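Local structure of D-ribose pyranase (Bacillus subtilis, 1OGD) at residues A27-P32 against V111-E116; L96-F101 against T118-C123. The protein probably catalyses the interconversion of the beta-pyranose and beta-furanose forms of D-ribose, working as a decamer built from two pentamers. One frame throughout, in Å; residues are numbered along the deposited sequence.

Contact 1: residues A27-P32 against V111-E116; sequences ADAGLP and VIRTGE. With RIP (beta-D-ribopyranose), chain G.
Ala27 and Arg113 pair as a parallel beta bridge, and beyond it the two chains stay joined by a few well-aimed bonds while the first bends away to make a sugar site. Ala27 N gives a nearly straight bond to Ile112 O (2.7 Å). Ala27 O accepts twice, from Thr114 N and Thr114 OG1, which arrive from opposite faces of its plane, so this carbonyl is gripped from both faces. Ala29 N then closes on Glu116 O at 3.0 Å.

Asp28, between these two bonded residues, faces the sugar with its carboxylate. Its CB lies against Glu116 O at 3.2 Å, and chi1 of 57°, with CG between the backbone N and carbonyl carbon, turns the carboxylate away to the ribose. OD1 receives the sugar's O3 in a very short bond (2.5 Å). OD2 takes RIP O2 and, on its anti side, Gly30 N, an Asx turn that fixes the carboxylate's rotation. Replacing Asp28 by an alanine would probably leave both sugar hydroxyls without their acceptor and the Gly30 turn without its tie.

Arg113, extended from CG to NE, brings NH2 to a lone pair of Ala29 O, in the carbonyl plane, at 3.1 Å; its NH1 makes a salt bridge with Asp41 and also reaches Leu7 O of a third subunit.

The contact thus ties the C-terminal end of strand 23-27, and the loop after it, to strand 110-113 and the loop that follows; strand 110-113 pairs on its other side with strand 38-41, while Phe131 of a second subunit packs on Asp28 and Ala29.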
loop_
_atom_site.group_PDB
_atom_site.type_symbol
_atom_site.label_atom_id
_atom_site.label_comp_id
_atom_site.label_asym_id
_atom_site.label_seq_id
_atom_site.Cartn_x
_atom_site.Cartn_y
_atom_site.Cartn_z
ATOM N N ALA A 27 7.730 11.452 25.773
ATOM C CA ALA A 27 6.549 11.355 26.617
ATOM C C ALA A 27 6.599 10.320 27.713
ATOM O O ALA A 27 7.386 9.376 27.656
ATOM C CB ALA A 27 5.331 11.084 25.732
ATOM N N ASP A 28 5.750 10.508 28.722
ATOM C CA ASP A 28 5.646 9.535 29.795
ATOM C C ASP A 28 4.705 8.460 29.252
ATOM O O ASP A 28 4.199 8.590 28.132
ATOM C CB ASP A 28 5.112 10.174 31.092
ATOM C CG ASP A 28 3.753 10.853 30.926
ATOM O OD1 ASP A 28 3.602 11.967 31.477
ATOM O OD2 ASP A 28 2.840 10.286 30.283
ATOM N N ALA A 29 4.479 7.403 30.025
ATOM C CA ALA A 29 3.638 6.301 29.580
ATOM C C ALA A 29 2.153 6.605 29.360
ATOM O O ALA A 29 1.424 5.775 28.805
ATOM C CB ALA A 29 3.783 5.130 30.545
ATOM N N GLY A 30 1.702 7.787 29.764
ATOM C CA GLY A 30 0.293 8.091 29.614
ATOM C C GLY A 30 -0.116 9.063 28.528
ATOM O O GLY A 30 -1.288 9.112 28.171
ATOM N N LEU A 31 0.826 9.827 27.990
ATOM C CA LEU A 31 0.489 10.808 26.968
ATOM C C LEU A 31 -0.168 10.201 25.722
ATOM O O LEU A 31 0.347 9.248 25.140
ATOM C CB LEU A 31 1.736 11.576 26.531
ATOM C CG LEU A 31 1.435 12.781 25.638
ATOM C CD1 LEU A 31 0.855 13.896 26.495
ATOM C CD2 LEU A 31 2.705 13.252 24.946
ATOM N N PRO A 32 -1.325 10.737 25.311
ATOM C CA PRO A 32 -1.979 10.194 24.115
ATOM C C PRO A 32 -1.211 10.697 22.887
ATOM O O PRO A 32 -0.677 11.809 22.895
ATOM C CB PRO A 32 -3.383 10.780 24.200
ATOM C CG PRO A 32 -3.126 12.140 24.817
ATOM C CD PRO A 32 -2.147 11.794 25.931
ATOM N N VAL A 111 6.665 10.794 18.452
ATOM C CA VAL A 111 6.488 10.821 19.891
ATOM C C VAL A 111 7.270 9.626 20.394
ATOM O O VAL A 111 7.088 8.507 19.914
ATOM C CB VAL A 111 5.003 10.673 20.301
ATOM C CG1 VAL A 111 4.888 10.570 21.823
ATOM C CG2 VAL A 111 4.205 11.870 19.802
ATOM N N ILE A 112 8.172 9.872 21.340
ATOM C CA ILE A 112 8.974 8.806 21.913
ATOM C C ILE A 112 8.391 8.495 23.285
ATOM O O ILE A 112 8.414 9.327 24.193
ATOM C CB ILE A 112 10.445 9.240 22.027
ATOM C CG1 ILE A 112 10.932 9.720 20.656
ATOM C CG2 ILE A 112 11.289 8.083 22.497
ATOM C CD1 ILE A 112 12.225 10.495 20.685
ATOM N N ARG A 113 7.847 7.293 23.424
ATOM C CA ARG A 113 7.231 6.882 24.671
ATOM C C ARG A 113 8.242 6.209 25.592
ATOM O O ARG A 113 8.869 5.223 25.217
ATOM C CB ARG A 113 6.068 5.923 24.385
ATOM C CG ARG A 113 5.266 5.524 25.612
ATOM C CD ARG A 113 4.067 4.668 25.217
ATOM N NE ARG A 113 3.206 4.359 26.353
ATOM C CZ ARG A 113 2.978 3.132 26.813
ATOM N NH1 ARG A 113 3.547 2.078 26.241
ATOM N NH2 ARG A 113 2.173 2.956 27.850
ATOM N N THR A 114 8.396 6.755 26.796
ATOM C CA THR A 114 9.319 6.193 27.775
ATOM C C THR A 114 8.494 5.416 28.802
ATOM O O THR A 114 7.265 5.370 28.712
ATOM C CB THR A 114 10.098 7.297 28.507
ATOM O OG1 THR A 114 9.195 8.059 29.315
ATOM C CG2 THR A 114 10.773 8.228 27.509
ATOM N N GLY A 115 9.164 4.811 29.776
ATOM C CA GLY A 115 8.448 4.058 30.790
ATOM C C GLY A 115 8.150 4.904 32.012
ATOM O O GLY A 115 7.772 4.379 33.058
ATOM N N GLU A 116 8.309 6.217 31.870
ATOM C CA GLU A 116 8.084 7.158 32.960
ATOM C C GLU A 116 6.652 7.155 33.483
ATOM O O GLU A 116 5.708 7.443 32.743
ATOM C CB GLU A 116 8.448 8.571 32.510
ATOM C CG GLU A 116 8.489 9.596 33.634
ATOM C CD GLU A 116 9.600 9.309 34.631
ATOM O OE1 GLU A 116 10.760 9.157 34.194
ATOM O OE2 GLU A 116 9.315 9.237 35.847
HETATM C C1 RIP G . -1.394 12.315 30.170
HETATM C C2 RIP G . 0.064 12.326 30.553
HETATM C C3 RIP G . 0.311 13.419 31.580
HETATM C C4 RIP G . -0.594 13.335 32.804
HETATM C C5 RIP G . -2.036 13.327 32.310
HETATM O O1 RIP G . -1.737 13.457 29.411
HETATM O O2 RIP G . 0.380 11.052 31.074
HETATM O O3 RIP G . 1.660 13.429 31.969
HETATM O O4 RIP G . -0.365 12.143 33.530
HETATM O O5 RIP G . -2.278 12.302 31.321
HETATM O O HOH W 1 2.430 7.459 26.010
#

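Contact 2: residues L96-F101 against T118-C123; sequences LSHEEF and TPYANC. With RIP (beta-D-ribopyranose), chain G.
His98 meets Tyr120 at the start of helix 98-104, one residue after Ser97 has capped that helix by accepting a weak bond from Glu100 N. With CG anti to its backbone N (chi1 -174°), the imidazole reaches away from the helix toward the 118-123 loop. Tyr120 presents its CD2-CE2 edge to one face of that ring in a T-shaped stack, the planes at 89° and CD2 3.5 Å from His98 ND1. The stack limits how the imidazole can turn, while His98 NE2, at the ring's rim, shares a hydrogen bond of 2.8 Å with RIP O1.

The same tyrosine also serves the sugar: its ring lies flat beneath RIP C4, a CH-pi-like placing 4.2 Å from the plane, and its backbone N donates a weak bond to RIP O3. A type II turn from Thr118 to Ala121 sets both the ring and this N-H at the pocket.

One helical turn on from His98, Phe101 supplies the apolar part of the contact. Its CE2 and CZ each lie 3.7 Å from Asn122 CB, and CZ also approaches Cys123 N, where the loop runs into strand 123-127.

Helix 98-104 thus lies against the entry to that strand, which hydrogen-bonds to strand 23-27 through Cys123 and Ile26, while helix 72-76 packs on Tyr120 from beyond the two segments.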
loop_
_atom_site.group_PDB
_atom_site.type_symbol
_atom_site.label_atom_id
_atom_site.label_comp_id
_atom_site.label_asym_id
_atom_site.label_seq_id
_atom_site.Cartn_x
_atom_site.Cartn_y
_atom_site.Cartn_z
ATOM N N LEU A 96 3.605 25.886 28.777
ATOM C CA LEU A 96 2.238 26.100 28.330
ATOM C C LEU A 96 1.347 25.203 29.164
ATOM O O LEU A 96 1.833 24.333 29.882
ATOM C CB LEU A 96 2.090 25.711 26.859
ATOM C CG LEU A 96 3.044 26.339 25.847
ATOM C CD1 LEU A 96 2.792 25.719 24.486
ATOM C CD2 LEU A 96 2.838 27.841 25.800
ATOM N N SER A 97 0.041 25.413 29.075
ATOM C CA SER A 97 -0.884 24.570 29.812
ATOM C C SER A 97 -0.795 23.208 29.136
ATOM O O SER A 97 -0.416 23.118 27.968
ATOM C CB SER A 97 -2.310 25.119 29.706
ATOM O OG SER A 97 -2.760 25.116 28.362
ATOM N N HIS A 98 -1.130 22.152 29.865
ATOM C CA HIS A 98 -1.074 20.809 29.304
ATOM C C HIS A 98 -1.948 20.683 28.058
ATOM O O HIS A 98 -1.611 19.948 27.130
ATOM C CB HIS A 98 -1.517 19.781 30.343
ATOM C CG HIS A 98 -1.347 18.365 29.893
ATOM N ND1 HIS A 98 -0.109 17.802 29.662
ATOM C CD2 HIS A 98 -2.256 17.401 29.618
ATOM C CE1 HIS A 98 -0.265 16.551 29.265
ATOM N NE2 HIS A 98 -1.558 16.283 29.230
ATOM N N GLU A 99 -3.065 21.402 28.036
ATOM C CA GLU A 99 -3.973 21.353 26.895
ATOM C C GLU A 99 -3.334 21.916 25.633
ATOM O O GLU A 99 -3.435 21.317 24.563
ATOM C CB GLU A 99 -5.267 22.110 27.204
ATOM C CG GLU A 99 -6.123 21.447 28.268
ATOM C CD GLU A 99 -6.438 19.998 27.934
ATOM O OE1 GLU A 99 -7.011 19.743 26.852
ATOM O OE2 GLU A 99 -6.111 19.112 28.756
ATOM N N GLU A 100 -2.684 23.069 25.755
ATOM C CA GLU A 100 -2.023 23.678 24.607
ATOM C C GLU A 100 -0.886 22.761 24.169
ATOM O O GLU A 100 -0.637 22.587 22.977
ATOM C CB GLU A 100 -1.448 25.044 24.970
ATOM C CG GLU A 100 -2.460 26.050 25.475
ATOM C CD GLU A 100 -1.811 27.382 25.810
ATOM O OE1 GLU A 100 -1.343 28.065 24.871
ATOM O OE2 GLU A 100 -1.755 27.738 27.010
ATOM N N PHE A 101 -0.200 22.183 25.152
ATOM C CA PHE A 101 0.911 21.275 24.897
ATOM C C PHE A 101 0.471 20.150 23.962
ATOM O O PHE A 101 1.111 19.896 22.938
ATOM C CB PHE A 101 1.406 20.675 26.217
ATOM C CG PHE A 101 2.595 19.766 26.066
ATOM C CD1 PHE A 101 3.880 20.288 25.967
ATOM C CD2 PHE A 101 2.429 18.386 26.020
ATOM C CE1 PHE A 101 4.981 19.450 25.825
ATOM C CE2 PHE A 101 3.522 17.541 25.879
ATOM C CZ PHE A 101 4.801 18.074 25.781
ATOM N N THR A 118 5.406 9.172 35.995
ATOM C CA THR A 118 5.186 10.345 36.837
ATOM C C THR A 118 4.467 11.417 36.027
ATOM O O THR A 118 4.697 11.555 34.826
ATOM C CB THR A 118 6.507 10.928 37.416
ATOM O OG1 THR A 118 7.351 11.389 36.353
ATOM C CG2 THR A 118 7.236 9.876 38.225
ATOM N N PRO A 119 3.584 12.189 36.680
ATOM C CA PRO A 119 2.783 13.267 36.091
ATOM C C PRO A 119 3.512 14.319 35.262
ATOM O O PRO A 119 4.511 14.898 35.695
ATOM C CB PRO A 119 2.100 13.891 37.307
ATOM C CG PRO A 119 1.952 12.741 38.231
ATOM C CD PRO A 119 3.294 12.067 38.120
ATOM N N TYR A 120 2.975 14.563 34.070
ATOM C CA TYR A 120 3.484 15.561 33.136
ATOM C C TYR A 120 4.966 15.500 32.777
ATOM O O TYR A 120 5.602 16.530 32.543
ATOM C CB TYR A 120 3.127 16.958 33.645
ATOM C CG TYR A 120 1.669 17.085 34.030
ATOM C CD1 TYR A 120 1.238 16.765 35.318
ATOM C CD2 TYR A 120 0.713 17.475 33.089
ATOM C CE1 TYR A 120 -0.114 16.829 35.659
ATOM C CE2 TYR A 120 -0.637 17.542 33.418
ATOM C CZ TYR A 120 -1.043 17.217 34.705
ATOM O OH TYR A 120 -2.378 17.278 35.032
ATOM N N ALA A 121 5.513 14.293 32.728
ATOM C CA ALA A 121 6.906 14.125 32.355
ATOM C C ALA A 121 6.951 14.027 30.830
ATOM O O ALA A 121 7.221 12.961 30.282
ATOM C CB ALA A 121 7.475 12.859 32.980
ATOM N N ASN A 122 6.655 15.143 30.161
ATOM C CA ASN A 122 6.664 15.212 28.700
ATOM C C ASN A 122 7.299 16.519 28.247
ATOM O O ASN A 122 7.191 17.539 28.923
ATOM C CB ASN A 122 5.244 15.190 28.109
ATOM C CG ASN A 122 4.357 14.121 28.713
ATOM O OD1 ASN A 122 3.511 14.415 29.558
ATOM N ND2 ASN A 122 4.539 12.878 28.282
ATOM N N CYS A 123 7.956 16.498 27.097
ATOM C CA CYS A 123 8.531 17.723 26.563
ATOM C C CYS A 123 8.730 17.623 25.061
ATOM O O CYS A 123 8.893 16.534 24.512
ATOM C CB CYS A 123 9.863 18.058 27.240
ATOM S SG CYS A 123 11.237 17.021 26.754
HETATM C C1 RIP G . -1.394 12.315 30.170
HETATM C C2 RIP G . 0.064 12.326 30.553
HETATM C C3 RIP G . 0.311 13.419 31.580
HETATM C C4 RIP G . -0.594 13.335 32.804
HETATM C C5 RIP G . -2.036 13.327 32.310
HETATM O O1 RIP G . -1.737 13.457 29.411
HETATM O O2 RIP G . 0.380 11.052 31.074
HETATM O O3 RIP G . 1.660 13.429 31.969
HETATM O O4 RIP G . -0.365 12.143 33.530
HETATM O O5 RIP G . -2.278 12.302 31.321
#

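Overall arrangement
Both contacts are buried, and together they hold one ribose between them, illustrating how a pocket can form where strand ends, loops and the start of a helix converge. Contact 1 belongs to the sheet: backbone bonds are joined by those from the Thr114 and Arg113 side chains, and a carboxylate grips neighbouring sugar hydroxyls. Contact 2 joins a helix to a loop through rings and apolar carbons, its polar chemistry directed at the sugar instead of across the segments. The two meet where Asp28 and Ala27 pack on Asn122 and Glu116 on Ala121, and their segments alternate along the chain. His20 of a second subunit, inferred to be the proton donor, also bonds to the ribose, so the complete site depends on the assembly.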